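Circadian clock oscillator protein KaiA (Nostoc sp., PDB 1R5Q) probably stimulates autophosphorylation of the clock protein KaiC as part of the KaiABC oscillator that sets circadian rhythm in cyanobacteria. Local coordinates at residues I9-Q12 / Q13-S16. Numbering follows the deposited sequence.
Sequences ILLQ and QLKS
Leu10 and Leu14, one turn apart on helix 8-24, make the closest apolar contact between 9-12 and 13-16, with Leu10 CG 3.7 Å from Leu14 CD1. Leu10 carries its CG opposite the backbone N (chi1 172°), whereas Leu14 turns its CG beside the N (chi1 -70°), and the two side chains cross at a slant instead of running alongside. CD1 of Leu10 adds a second touch, 3.8 Å from Leu14 CG. Leu11 is a looser neighbour, its CD2 lying 4.4 Å from Leu14 CD1. Cutting Leu10 back to CB, as in an alanine here, removes the CG and CD1 contacts and is likely to open a gap beside Leu14, leaving its CD1 methyl less firmly packed.

Gln13 runs extended beyond CG and points the same way as Ile9, side by side with it. Its CG methylene rests against the carbonyl oxygen of the preceding turn, 3.2 Å from Ile9 O, and its amide NE2 makes a van der Waals contact at the helix surface, 4.0 Å from Leu10 CD1.

The backbone is joined by successive i to i+4 bonds of an alpha helix. Leu14 N meets Leu10 O at 2.8 Å, Ser16 N reaches Gln12 O at 2.9 Å and Lys15 N bonds Leu11 O, while the bond from Gln13 N to Ile9 O is weak.

Around these two turns of helix 8-24, Leu14 is buried against Phe39, Ala42 and Val43 of helix 33-45, and Leu10 touches Ala46 just beyond it. Lys15 packs on Ile56 and Leu60 of helix 50-67 and forms salt bridges with Glu59 and Glu63, tying helix 8-24 to helix 50-67 within the four-helix KaiA C-terminal domain.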
loop_
_atom_site.group_PDB
_atom_site.type_symbol
_atom_site.label_atom_id
_atom_site.label_comp_id
_atom_site.label_asym_id
_atom_site.label_seq_id
_atom_site.Cartn_x
_atom_site.Cartn_y
_atom_site.Cartn_z
ATOM N N ILE A 9 -2.155 -15.299 3.167
ATOM C CA ILE A 9 -3.039 -15.267 2.001
ATOM C C ILE A 9 -3.459 -13.818 1.710
ATOM O O ILE A 9 -3.352 -13.344 0.579
ATOM C CB ILE A 9 -4.308 -16.142 2.203
ATOM C CG1 ILE A 9 -3.920 -17.626 2.148
ATOM C CG2 ILE A 9 -5.347 -15.838 1.108
ATOM C CD1 ILE A 9 -5.107 -18.572 2.157
ATOM N N LEU A 10 -3.909 -13.111 2.740
ATOM C CA LEU A 10 -4.334 -11.728 2.566
ATOM C C LEU A 10 -3.160 -10.770 2.403
ATOM O O LEU A 10 -3.201 -9.876 1.553
ATOM C CB LEU A 10 -5.200 -11.277 3.744
ATOM C CG LEU A 10 -5.530 -9.784 3.745
ATOM C CD1 LEU A 10 -6.293 -9.400 2.472
ATOM C CD2 LEU A 10 -6.344 -9.468 5.001
ATOM N N LEU A 11 -2.120 -10.948 3.211
ATOM C CA LEU A 11 -0.963 -10.061 3.132
ATOM C C LEU A 11 -0.301 -10.075 1.751
ATOM O O LEU A 11 0.287 -9.066 1.336
ATOM C CB LEU A 11 0.071 -10.404 4.212
ATOM C CG LEU A 11 -0.326 -10.162 5.683
ATOM C CD1 LEU A 11 0.882 -10.410 6.608
ATOM C CD2 LEU A 11 -0.821 -8.726 5.856
ATOM N N GLN A 12 -0.380 -11.207 1.045
ATOM C CA GLN A 12 0.210 -11.293 -0.296
ATOM C C GLN A 12 -0.700 -10.600 -1.305
ATOM O O GLN A 12 -0.224 -9.951 -2.250
ATOM C CB GLN A 12 0.454 -12.756 -0.713
ATOM C CG GLN A 12 1.740 -13.350 -0.133
ATOM C CD GLN A 12 2.973 -12.477 -0.399
ATOM O OE1 GLN A 12 3.653 -12.024 0.537
ATOM N NE2 GLN A 12 3.263 -12.234 -1.674
ATOM N N GLN A 13 -2.008 -10.729 -1.107
ATOM C CA GLN A 13 -2.962 -10.064 -1.987
ATOM C C GLN A 13 -2.793 -8.539 -1.818
ATOM O O GLN A 13 -2.792 -7.788 -2.797
ATOM C CB GLN A 13 -4.399 -10.474 -1.640
ATOM C CG GLN A 13 -4.735 -11.939 -1.978
ATOM C CD GLN A 13 -6.161 -12.351 -1.596
ATOM O OE1 GLN A 13 -6.610 -13.452 -1.930
ATOM N NE2 GLN A 13 -6.871 -11.471 -0.884
ATOM N N LEU A 14 -2.655 -8.088 -0.570
ATOM C CA LEU A 14 -2.482 -6.663 -0.301
ATOM C C LEU A 14 -1.200 -6.141 -0.935
ATOM O O LEU A 14 -1.183 -5.047 -1.487
ATOM C CB LEU A 14 -2.471 -6.405 1.210
ATOM C CG LEU A 14 -3.846 -6.618 1.840
ATOM C CD1 LEU A 14 -3.737 -6.545 3.362
ATOM C CD2 LEU A 14 -4.808 -5.580 1.300
ATOM N N LYS A 15 -0.125 -6.915 -0.843
ATOM C CA LYS A 15 1.134 -6.515 -1.458
ATOM C C LYS A 15 0.913 -6.384 -2.981
ATOM O O LYS A 15 1.351 -5.415 -3.615
ATOM C CB LYS A 15 2.220 -7.551 -1.147
ATOM C CG LYS A 15 3.544 -7.309 -1.845
ATOM C CD LYS A 15 4.694 -8.030 -1.139
ATOM C CE LYS A 15 6.006 -7.860 -1.901
ATOM N NZ LYS A 15 7.171 -8.424 -1.144
ATOM N N SER A 16 0.216 -7.356 -3.557
ATOM C CA SER A 16 -0.067 -7.320 -4.981
ATOM C C SER A 16 -0.851 -6.056 -5.327
ATOM O O SER A 16 -0.541 -5.381 -6.306
ATOM C CB SER A 16 -0.864 -8.566 -5.408
ATOM O OG SER A 16 -1.508 -8.340 -6.652
#